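Local atomic coordinates of purine nucleosidase, (IunH-1) (Sulfolobus solfataricus, PDB entry 3T8J), a protein that is a four-chain alpha/beta protein of the nucleoside hydrolase family, with a sodium ion bound in this model. Residues I38-E41 with Q42-N46; I185-D188 with V189-Y193; Y193-T196 with D197-N201. One frame throughout, in Å; residues are numbered along the deposited sequence.

Contact 1: residues I38-E41 with Q42-N46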
ATOM      1  N   ILE A  38      24.639 -12.336   8.048  1.00 22.33           N
ATOM      2  CA  ILE A  38      24.863 -12.848   9.424  1.00 23.10           C
ATOM      3  C   ILE A  38      25.074 -11.689  10.408  1.00 24.04           C
ATOM      4  O   ILE A  38      25.108 -10.518  10.014  1.00 22.94           O
ATOM      5  CB  ILE A  38      26.057 -13.841   9.492  1.00 25.67           C
ATOM      6  CG1 ILE A  38      27.381 -13.100   9.273  1.00 23.45           C
ATOM      7  CG2 ILE A  38      25.876 -14.999   8.516  1.00 26.16           C
ATOM      8  CD1 ILE A  38      28.609 -13.915   9.614  1.00 27.22           C
ATOM      9  N   SER A  39      25.265 -11.991  11.676  1.00 24.06           N
ATOM     10  CA  SER A  39      25.505 -10.963  12.682  1.00 25.29           C
ATOM     11  C   SER A  39      26.567  -9.964  12.212  1.00 23.54           C
ATOM     12  O   SER A  39      27.668 -10.334  11.771  1.00 23.37           O
ATOM     13  CB  SER A  39      25.927 -11.607  14.005  1.00 28.20           C
ATOM     14  OG  SER A  39      26.893 -10.835  14.691  1.00 35.90           O
ATOM     15  N   TYR A  40      26.215  -8.690  12.312  1.00 23.48           N
ATOM     16  CA  TYR A  40      27.053  -7.603  11.768  1.00 22.51           C
ATOM     17  C   TYR A  40      28.486  -7.612  12.330  1.00 23.34           C
ATOM     18  O   TYR A  40      29.450  -7.483  11.573  1.00 23.33           O
ATOM     19  CB  TYR A  40      26.351  -6.270  12.029  1.00 22.38           C
ATOM     20  CG  TYR A  40      27.129  -4.996  11.765  1.00 22.46           C
ATOM     21  CD1 TYR A  40      27.069  -4.359  10.541  1.00 22.51           C
ATOM     22  CD2 TYR A  40      27.877  -4.408  12.774  1.00 23.08           C
ATOM     23  CE1 TYR A  40      27.774  -3.165  10.341  1.00 23.56           C
ATOM     24  CE2 TYR A  40      28.562  -3.219  12.584  1.00 25.59           C
ATOM     25  CZ  TYR A  40      28.496  -2.605  11.375  1.00 24.52           C
ATOM     26  OH  TYR A  40      29.179  -1.386  11.252  1.00 25.52           O
ATOM     27  N   GLU A  41      28.661  -7.792  13.637  0.50 23.04           N
ATOM     28  CA  GLU A  41      30.018  -7.703  14.167  0.50 23.52           C
ATOM     29  C   GLU A  41      30.896  -8.886  13.685  0.50 23.36           C
ATOM     30  O   GLU A  41      32.103  -8.726  13.482  0.50 23.91           O
ATOM     31  CB  GLU A  41      30.022  -7.586  15.694  0.50 24.07           C
ATOM     32  CG  GLU A  41      29.238  -6.405  16.259  0.50 24.83           C
ATOM     33  CD  GLU A  41      29.873  -5.040  15.975  0.50 27.34           C
ATOM     34  OE1 GLU A  41      31.094  -4.972  15.714  0.50 32.87           O
ATOM     35  OE2 GLU A  41      29.147  -4.022  16.030  0.50 30.10           O
ATOM     36  N   GLN A  42      30.286 -10.042  13.413  1.00 24.26           N
ATOM     37  CA  GLN A  42      31.018 -11.150  12.828  1.00 24.28           C
ATOM     38  C   GLN A  42      31.366 -10.875  11.356  1.00 23.38           C
ATOM     39  O   GLN A  42      32.414 -11.313  10.860  1.00 23.39           O
ATOM     40  CB  GLN A  42      30.286 -12.490  12.990  1.00 24.85           C
ATOM     41  CG  GLN A  42      31.100 -13.718  12.540  1.00 24.72           C
ATOM     42  CD  GLN A  42      32.409 -13.903  13.320  1.00 25.15           C
ATOM     43  OE1 GLN A  42      32.407 -13.876  14.569  1.00 29.35           O
ATOM     44  NE2 GLN A  42      33.520 -14.097  12.618  1.00 25.31           N
ATOM     45  N   GLU A  43      30.493 -10.161  10.663  1.00 21.38           N
ATOM     46  CA  GLU A  43      30.810  -9.765   9.271  1.00 20.91           C
ATOM     47  C   GLU A  43      32.065  -8.916   9.196  1.00 21.63           C
ATOM     48  O   GLU A  43      32.882  -9.086   8.276  1.00 20.96           O
ATOM     49  CB  GLU A  43      29.619  -9.027   8.642  1.00 19.39           C
ATOM     50  CG  GLU A  43      28.390  -9.862   8.432  1.00 19.42           C
ATOM     51  CD  GLU A  43      27.245  -9.077   7.821  1.00 20.29           C
ATOM     52  OE1 GLU A  43      27.280  -7.817   7.915  1.00 21.01           O
ATOM     53  OE2 GLU A  43      26.337  -9.704   7.243  1.00 20.51           O
ATOM     54  N   VAL A  44      32.231  -7.988  10.141  1.00 21.20           N
ATOM     55  CA  VAL A  44      33.442  -7.165  10.212  1.00 21.54           C
ATOM     56  C   VAL A  44      34.686  -8.029  10.456  1.00 22.64           C
ATOM     57  O   VAL A  44      35.713  -7.927   9.788  1.00 22.97           O
ATOM     58  CB  VAL A  44      33.314  -6.056  11.280  1.00 21.70           C
ATOM     59  CG1 VAL A  44      34.590  -5.235  11.391  1.00 23.75           C
ATOM     60  CG2 VAL A  44      32.094  -5.167  11.057  1.00 22.03           C
ATOM     61  N   LYS A  45      34.588  -8.940  11.432  1.00 22.91           N
ATOM     62  CA  LYS A  45      35.692  -9.829  11.729  1.00 24.14           C
ATOM     63  C   LYS A  45      36.036 -10.772  10.574  1.00 23.18           C
ATOM     64  O   LYS A  45      37.207 -11.033  10.312  1.00 24.82           O
ATOM     65  CB  LYS A  45      35.416 -10.627  13.021  1.00 24.38           C
ATOM     66  CG  LYS A  45      35.203  -9.758  14.288  1.00 25.42           C
ATOM     67  CD  LYS A  45      36.344  -8.841  14.634  1.00 27.95           C
ATOM     68  CE  LYS A  45      36.103  -8.064  15.954  1.00 30.42           C
ATOM     69  NZ  LYS A  45      36.173  -8.923  17.200  1.00 33.10           N
ATOM     70  N   ASN A  46      35.019 -11.216   9.842  1.00 23.45           N
ATOM     71  CA  ASN A  46      35.231 -12.078   8.676  1.00 22.68           C
ATOM     72  C   ASN A  46      36.084 -11.374   7.622  1.00 22.67           C
ATOM     73  O   ASN A  46      36.995 -11.974   7.046  1.00 23.37           O
ATOM     74  CB  ASN A  46      33.902 -12.489   8.020  1.00 21.81           C
ATOM     75  CG  ASN A  46      33.149 -13.580   8.773  1.00 24.30           C
ATOM     76  OD1 ASN A  46      33.653 -14.213   9.717  1.00 24.94           O
ATOM     77  ND2 ASN A  46      31.924 -13.843   8.312  1.00 24.89           N
TER
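Ser39 O takes two backbone N-H groups from the first turn of helix 40-53: Glu43 N at 3.0 Å, and Gln42 N through a weak, strongly bent bond. Ser39 is the N-cap, and bonds from Val44 N to Tyr40 O and from Lys45 N to Glu41 O carry the helix on. Glu43 reaches back past the cap: with CG anti to the carbonyl carbon (chi1 -66°) and the chain extended, its carboxylate meets Ile38 N through OE2 at 3.2 Å, almost straight, on the anti side but tilted well out of the carboxylate plane. The two side chains run antiparallel alongside one another, Ile38 CG1 lying 3.5 Å from Glu43 CG. Ile38 CD1 packs against Gln42 CG and lies 3.6 Å from Asn46 ND2. Gln42 NE2 donates to Asn46 OD1 at 2.9 Å from above the Asn46 carbonyl plane; it also meets Val89 O, while Asn46 ND2 goes to Gly82 O and Thr10 O. Val44 CG2 sits over one face of the Tyr40 ring. Val44 and Glu43 rest on Ile33, so this turn leans on strand 27-33 within the beta-alpha-beta unit running through helix 40-53 to strand 60-62.

Contact 2: residues I185-D188 with V189-Y193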
ATOM      1  N   ILE A 185      23.124  -8.128 -11.816  1.00 22.30           N
ATOM      2  CA  ILE A 185      23.140  -9.573 -11.970  1.00 23.74           C
ATOM      3  C   ILE A 185      22.069 -10.154 -11.020  1.00 22.82           C
ATOM      4  O   ILE A 185      22.255 -10.143  -9.802  1.00 22.05           O
ATOM      5  CB  ILE A 185      24.540 -10.156 -11.618  1.00 24.17           C
ATOM      6  CG1 ILE A 185      25.625  -9.822 -12.679  1.00 25.53           C
ATOM      7  CG2 ILE A 185      24.514 -11.683 -11.551  1.00 26.99           C
ATOM      8  CD1 ILE A 185      25.905  -8.331 -12.950  1.00 27.41           C
ATOM      9  N   PRO A 186      20.959 -10.678 -11.565  1.00 22.07           N
ATOM     10  CA  PRO A 186      19.859 -11.181 -10.711  1.00 20.98           C
ATOM     11  C   PRO A 186      20.060 -12.599 -10.169  1.00 21.38           C
ATOM     12  O   PRO A 186      20.691 -13.438 -10.821  1.00 21.64           O
ATOM     13  CB  PRO A 186      18.635 -11.161 -11.648  1.00 22.24           C
ATOM     14  CG  PRO A 186      19.083 -10.487 -12.890  1.00 24.50           C
ATOM     15  CD  PRO A 186      20.539 -10.605 -12.980  1.00 23.28           C
ATOM     16  N   TRP A 187      19.461 -12.852  -9.008  1.00 21.52           N
ATOM     17  CA  TRP A 187      19.436 -14.180  -8.420  1.00 21.84           C
ATOM     18  C   TRP A 187      18.883 -15.237  -9.367  1.00 22.81           C
ATOM     19  O   TRP A 187      19.437 -16.352  -9.459  1.00 23.06           O
ATOM     20  CB  TRP A 187      18.564 -14.153  -7.170  1.00 21.09           C
ATOM     21  CG  TRP A 187      18.363 -15.523  -6.529  1.00 22.74           C
ATOM     22  CD1 TRP A 187      17.245 -16.314  -6.593  1.00 23.47           C
ATOM     23  CD2 TRP A 187      19.321 -16.237  -5.763  1.00 25.57           C
ATOM     24  NE1 TRP A 187      17.458 -17.498  -5.907  1.00 26.47           N
ATOM     25  CE2 TRP A 187      18.724 -17.463  -5.382  1.00 25.05           C
ATOM     26  CE3 TRP A 187      20.623 -15.957  -5.337  1.00 26.38           C
ATOM     27  CZ2 TRP A 187      19.395 -18.414  -4.593  1.00 27.24           C
ATOM     28  CZ3 TRP A 187      21.281 -16.913  -4.558  1.00 27.27           C
ATOM     29  CH2 TRP A 187      20.659 -18.106  -4.194  1.00 27.55           C
ATOM     30  N   ASP A 188      17.778 -14.931 -10.045  1.00 23.06           N
ATOM     31  CA  ASP A 188      17.109 -15.932 -10.872  1.00 24.57           C
ATOM     32  C   ASP A 188      17.724 -16.119 -12.257  1.00 25.47           C
ATOM     33  O   ASP A 188      17.202 -16.883 -13.081  1.00 27.97           O
ATOM     34  CB  ASP A 188      15.582 -15.768 -10.885  1.00 25.00           C
ATOM     35  CG  ASP A 188      15.113 -14.368 -11.201  1.00 25.25           C
ATOM     36  OD1 ASP A 188      15.938 -13.482 -11.571  1.00 24.77           O
ATOM     37  OD2 ASP A 188      13.862 -14.162 -11.082  1.00 24.88           O
ATOM     38  N   VAL A 189      18.864 -15.454 -12.471  1.00 25.65           N
ATOM     39  CA  VAL A 189      19.774 -15.759 -13.559  1.00 26.74           C
ATOM     40  C   VAL A 189      20.917 -16.652 -13.029  1.00 27.29           C
ATOM     41  O   VAL A 189      21.200 -17.707 -13.599  1.00 28.59           O
ATOM     42  CB  VAL A 189      20.302 -14.454 -14.203  1.00 26.55           C
ATOM     43  CG1 VAL A 189      21.506 -14.731 -15.123  1.00 28.79           C
ATOM     44  CG2 VAL A 189      19.162 -13.741 -14.931  1.00 27.79           C
ATOM     45  N   ILE A 190      21.558 -16.247 -11.942  1.00 25.82           N
ATOM     46  CA  ILE A 190      22.741 -16.985 -11.470  1.00 26.80           C
ATOM     47  C   ILE A 190      22.400 -18.418 -11.016  1.00 27.53           C
ATOM     48  O   ILE A 190      23.270 -19.284 -11.127  1.00 27.65           O
ATOM     49  CB  ILE A 190      23.567 -16.227 -10.392  1.00 27.15           C
ATOM     50  CG1 ILE A 190      22.801 -16.086  -9.099  1.00 26.56           C
ATOM     51  CG2 ILE A 190      24.034 -14.873 -10.907  1.00 28.47           C
ATOM     52  CD1 ILE A 190      23.117 -17.248  -8.120  1.00 27.96           C
ATOM     53  N   ILE A 191      21.159 -18.682 -10.578  1.00 27.28           N
ATOM     54  CA  ILE A 191      20.788 -20.048 -10.155  1.00 28.47           C
ATOM     55  C   ILE A 191      20.751 -21.048 -11.302  1.00 29.73           C
ATOM     56  O   ILE A 191      20.685 -22.248 -11.064  1.00 31.35           O
ATOM     57  CB  ILE A 191      19.441 -20.129  -9.356  1.00 27.20           C
ATOM     58  CG1 ILE A 191      18.256 -19.644 -10.197  1.00 28.70           C
ATOM     59  CG2 ILE A 191      19.579 -19.378  -8.028  1.00 28.16           C
ATOM     60  CD1 ILE A 191      16.903 -19.682  -9.447  1.00 30.57           C
ATOM     61  N   ASN A 192      20.804 -20.569 -12.548  1.00 29.39           N
ATOM     62  CA  ASN A 192      20.935 -21.464 -13.707  1.00 32.10           C
ATOM     63  C   ASN A 192      22.340 -22.057 -13.892  1.00 32.40           C
ATOM     64  O   ASN A 192      22.538 -22.916 -14.759  1.00 35.36           O
ATOM     65  CB  ASN A 192      20.541 -20.718 -14.996  1.00 32.42           C
ATOM     66  CG  ASN A 192      19.097 -20.244 -14.986  1.00 34.28           C
ATOM     67  OD1 ASN A 192      18.227 -20.869 -14.375  1.00 36.99           O
ATOM     68  ND2 ASN A 192      18.833 -19.142 -15.689  1.00 36.75           N
ATOM     69  N   TYR A 193      23.304 -21.611 -13.081  1.00 31.81           N
ATOM     70  CA  TYR A 193      24.718 -21.946 -13.244  1.00 32.49           C
ATOM     71  C   TYR A 193      25.351 -22.430 -11.935  1.00 32.19           C
ATOM     72  O   TYR A 193      26.385 -21.901 -11.521  1.00 32.91           O
ATOM     73  CB  TYR A 193      25.470 -20.722 -13.775  1.00 32.17           C
ATOM     74  CG  TYR A 193      24.841 -20.126 -15.015  1.00 33.06           C
ATOM     75  CD1 TYR A 193      25.040 -20.707 -16.276  1.00 36.27           C
ATOM     76  CD2 TYR A 193      24.033 -19.000 -14.942  1.00 31.70           C
ATOM     77  CE1 TYR A 193      24.463 -20.166 -17.427  1.00 34.46           C
ATOM     78  CE2 TYR A 193      23.442 -18.453 -16.105  1.00 32.06           C
ATOM     79  CZ  TYR A 193      23.658 -19.052 -17.330  1.00 34.48           C
ATOM     80  OH  TYR A 193      23.100 -18.520 -18.479  1.00 35.56           O
TER
HETATM   81  O   HOH W   1      16.773 -17.110 -15.899  1.00 27.94           O
HETATM   82  O   HOH W   2      15.896 -19.356 -13.083  1.00 28.98           O
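Trp187 and Ile191, one helical turn apart, make a CH-pi contact: Ile191 CG2 stands over the face of the indole, 3.7 Å from the centroid of the five-membered ring and 25° off its normal. The methyl lies toward the rim, with Trp187 CE2 its nearest ring atom, and the two side chains cross at about a right angle. The Ile191 rotamer (chi1 61°) puts CG2 beside the backbone N, which sets it over the indole and leaves CG1 against Trp187 O and Asp188 CA.

Three further apolar contacts tie the strand end and the start of the helix to the residues that follow. Ile185 CG2 and Ile190 CG2 press together at 3.3 Å, tighter than usual for two carbons. Ile190 CD1 reaches Trp187 CE3, and Val189 CG2 packs on Pro186 CG at 3.8 Å.

Among the backbone bonds, Pro186 O accepts from both Ile190 N (3.1 Å) and Val189 N. Ile191 N bonds to Trp187 O.

Two waters tie Asp188 O to the Asn192 amide, one through ND2 and the other through OD1. The Asp188 carboxylate itself turns elsewhere, accepting from the backbone N-H groups of Val151, Phe152 and Ile154.

With Pro186 as N-cap and a type I turn from Ile190 to Tyr193, this is a short helix following strand 182-185 of the central sheet.

Contact 3: residues Y193-T196 with D197-N201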
ATOM      1  N   TYR A 193      23.304 -21.611 -13.081  1.00 31.81           N
ATOM      2  CA  TYR A 193      24.718 -21.946 -13.244  1.00 32.49           C
ATOM      3  C   TYR A 193      25.351 -22.430 -11.935  1.00 32.19           C
ATOM      4  O   TYR A 193      26.385 -21.901 -11.521  1.00 32.91           O
ATOM      5  CB  TYR A 193      25.470 -20.722 -13.775  1.00 32.17           C
ATOM      6  CG  TYR A 193      24.841 -20.126 -15.015  1.00 33.06           C
ATOM      7  CD1 TYR A 193      25.040 -20.707 -16.276  1.00 36.27           C
ATOM      8  CD2 TYR A 193      24.033 -19.000 -14.942  1.00 31.70           C
ATOM      9  CE1 TYR A 193      24.463 -20.166 -17.427  1.00 34.46           C
ATOM     10  CE2 TYR A 193      23.442 -18.453 -16.105  1.00 32.06           C
ATOM     11  CZ  TYR A 193      23.658 -19.052 -17.330  1.00 34.48           C
ATOM     12  OH  TYR A 193      23.100 -18.520 -18.479  1.00 35.56           O
ATOM     13  N   PRO A 194      24.741 -23.446 -11.282  1.00 32.81           N
ATOM     14  CA  PRO A 194      25.326 -23.957 -10.043  1.00 32.99           C
ATOM     15  C   PRO A 194      26.609 -24.739 -10.276  1.00 34.38           C
ATOM     16  O   PRO A 194      26.838 -25.243 -11.380  1.00 35.63           O
ATOM     17  CB  PRO A 194      24.254 -24.900  -9.522  1.00 33.35           C
ATOM     18  CG  PRO A 194      23.637 -25.448 -10.764  1.00 35.06           C
ATOM     19  CD  PRO A 194      23.590 -24.249 -11.715  1.00 34.23           C
ATOM     20  N   VAL A 195      27.403 -24.856  -9.217  1.00 34.07           N
ATOM     21  CA  VAL A 195      28.530 -25.770  -9.162  1.00 35.80           C
ATOM     22  C   VAL A 195      28.004 -27.207  -8.972  1.00 37.74           C
ATOM     23  O   VAL A 195      27.459 -27.555  -7.912  1.00 38.07           O
ATOM     24  CB  VAL A 195      29.480 -25.396  -8.015  1.00 34.81           C
ATOM     25  CG1 VAL A 195      30.635 -26.432  -7.907  1.00 36.66           C
ATOM     26  CG2 VAL A 195      29.999 -23.940  -8.203  1.00 34.66           C
ATOM     27  N   THR A 196      28.172 -28.018 -10.010  1.00 38.58           N
ATOM     28  CA  THR A 196      27.618 -29.377 -10.076  1.00 42.38           C
ATOM     29  C   THR A 196      28.411 -30.349  -9.213  1.00 43.56           C
ATOM     30  O   THR A 196      29.521 -30.045  -8.779  1.00 42.27           O
ATOM     31  CB  THR A 196      27.645 -29.921 -11.521  1.00 46.76           C
ATOM     32  OG1 THR A 196      28.997 -30.043 -11.964  1.00 49.70           O
ATOM     33  CG2 THR A 196      26.862 -29.016 -12.475  1.00 48.96           C
ATOM     34  N   ASP A 197      27.844 -31.533  -8.976  1.00 47.03           N
ATOM     35  CA  ASP A 197      28.564 -32.554  -8.214  1.00 50.36           C
ATOM     36  C   ASP A 197      29.916 -32.885  -8.855  1.00 53.18           C
ATOM     37  O   ASP A 197      30.895 -33.067  -8.140  1.00 54.04           O
ATOM     38  CB  ASP A 197      27.724 -33.829  -8.038  1.00 54.19           C
ATOM     39  CG  ASP A 197      26.605 -33.681  -6.980  1.00 55.39           C
ATOM     40  OD1 ASP A 197      26.684 -32.796  -6.092  1.00 55.14           O
ATOM     41  OD2 ASP A 197      25.645 -34.493  -7.026  1.00 61.35           O
ATOM     42  N   GLU A 198      29.967 -32.957 -10.190  1.00 55.71           N
ATOM     43  CA  GLU A 198      31.220 -33.206 -10.929  1.00 59.49           C
ATOM     44  C   GLU A 198      32.278 -32.146 -10.621  1.00 55.66           C
ATOM     45  O   GLU A 198      33.445 -32.452 -10.340  1.00 57.08           O
ATOM     46  CB  GLU A 198      30.951 -33.259 -12.449  1.00 63.32           C
ATOM     47  CG  GLU A 198      32.210 -33.316 -13.365  1.00 70.58           C
ATOM     48  CD  GLU A 198      32.548 -31.957 -14.038  1.00 73.54           C
ATOM     49  OE1 GLU A 198      31.689 -31.459 -14.811  1.00 77.38           O
ATOM     50  OE2 GLU A 198      33.666 -31.402 -13.817  1.00 73.21           O
ATOM     51  N   GLU A 199      31.856 -30.890 -10.673  1.00 51.03           N
ATOM     52  CA  GLU A 199      32.739 -29.764 -10.404  1.00 48.11           C
ATOM     53  C   GLU A 199      33.198 -29.731  -8.946  1.00 45.44           C
ATOM     54  O   GLU A 199      34.365 -29.489  -8.669  1.00 46.20           O
ATOM     55  CB  GLU A 199      32.040 -28.453 -10.797  1.00 45.41           C
ATOM     56  CG  GLU A 199      31.861 -28.337 -12.307  1.00 48.61           C
ATOM     57  CD  GLU A 199      30.922 -27.234 -12.751  1.00 50.07           C
ATOM     58  OE1 GLU A 199      29.982 -26.883 -12.001  1.00 47.65           O
ATOM     59  OE2 GLU A 199      31.118 -26.742 -13.881  1.00 53.38           O
ATOM     60  N   TRP A 200      32.278 -29.985  -8.028  1.00 44.21           N
ATOM     61  CA  TRP A 200      32.579 -30.039  -6.596  1.00 43.15           C
ATOM     62  C   TRP A 200      33.624 -31.115  -6.289  1.00 47.61           C
ATOM     63  O   TRP A 200      34.583 -30.853  -5.564  1.00 47.30           O
ATOM     64  CB  TRP A 200      31.281 -30.285  -5.830  1.00 42.05           C
ATOM     65  CG  TRP A 200      31.365 -30.424  -4.338  1.00 41.83           C
ATOM     66  CD1 TRP A 200      31.130 -31.560  -3.619  1.00 47.26           C
ATOM     67  CD2 TRP A 200      31.626 -29.397  -3.381  1.00 39.22           C
ATOM     68  NE1 TRP A 200      31.243 -31.303  -2.275  1.00 45.77           N
ATOM     69  CE2 TRP A 200      31.563 -29.986  -2.103  1.00 41.93           C
ATOM     70  CE3 TRP A 200      31.941 -28.036  -3.475  1.00 37.62           C
ATOM     71  CZ2 TRP A 200      31.778 -29.263  -0.936  1.00 39.90           C
ATOM     72  CZ3 TRP A 200      32.162 -27.324  -2.304  1.00 36.39           C
ATOM     73  CH2 TRP A 200      32.081 -27.948  -1.054  1.00 38.43           C
ATOM     74  N   ASN A 201      33.457 -32.303  -6.867  1.00 52.24           N
ATOM     75  CA  ASN A 201      34.435 -33.390  -6.693  1.00 58.08           C
ATOM     76  C   ASN A 201      35.825 -33.013  -7.223  1.00 59.38           C
ATOM     77  O   ASN A 201      36.852 -33.349  -6.604  1.00 61.87           O
ATOM     78  CB  ASN A 201      33.935 -34.690  -7.349  1.00 63.01           C
ATOM     79  CG  ASN A 201      32.820 -35.376  -6.547  1.00 66.73           C
ATOM     80  OD1 ASN A 201      32.604 -35.086  -5.362  1.00 69.15           O
ATOM     81  ND2 ASN A 201      32.106 -36.295  -7.198  1.00 72.84           N
TER
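Glu199 OE1 accepts two bonds of unequal strength from Thr196, the residue that caps helix 197-204. Thr196 N is the stronger donor, at 2.9 Å with a nearly straight N-H (168°), approaching on the anti side of the carboxylate and 21° out of its plane. The hydroxyl Thr196 OG1 adds a weak bond to the same oxygen at 3.3 Å. In the reverse direction, Glu199 N donates to Thr196 OG1 at 3.2 Å, so the hydroxyl both accepts from the helix and gives to its side chain.

The torsions set this up from both ends. Thr196 OG1 lies between its own backbone N and carbonyl carbon (chi1 64°), which turns it to the N-H of Glu199. The glutamate, extended beyond CG, crosses the threonine side chain obliquely and brings its carboxylate back to Thr196 N. Lys297 forms a salt bridge with Glu199 OE1, a further partner that would probably stabilise its negative charge.

The first i to i+4 bond of the helix runs from Trp200 N to Thr196 O at 2.9 Å. Beside it, Val195 CG1 rests against Glu199 CB at 3.8 Å and, more distantly, against Trp200 CB. The indole continues away from the cap to helix 209-227, where Arg222 makes a cation-pi contact with it; Arg222, outside both segments, also forms a salt bridge with Asp197.

These reciprocal bonds make Thr196 and Glu199 a capping box, the classic N-terminal arrangement in which the N-cap side chain and the residue three further on bind each other's backbone N-H.

All three contacts lie where a helix begins, and each has its own N-cap residue: Ser39, Pro186 and Thr196. Contacts 2 and 3 run on from each other, sharing Tyr193 at the join between helix 187-190 and helix 197-204; their centres are 15 Å apart. Contact 1 stands on the far side of the chain's centre from contact 2, with nearest atoms about 14 Å apart, and about 17 Å from contact 3. The sodium ion, held by Asp9, Asp14, Ile121 and Ser122, lies nearer to contact 1: about 7 Å from the Glu43 side chain, which touches Asp9, against about 10 Å from that of Trp187 in contact 2.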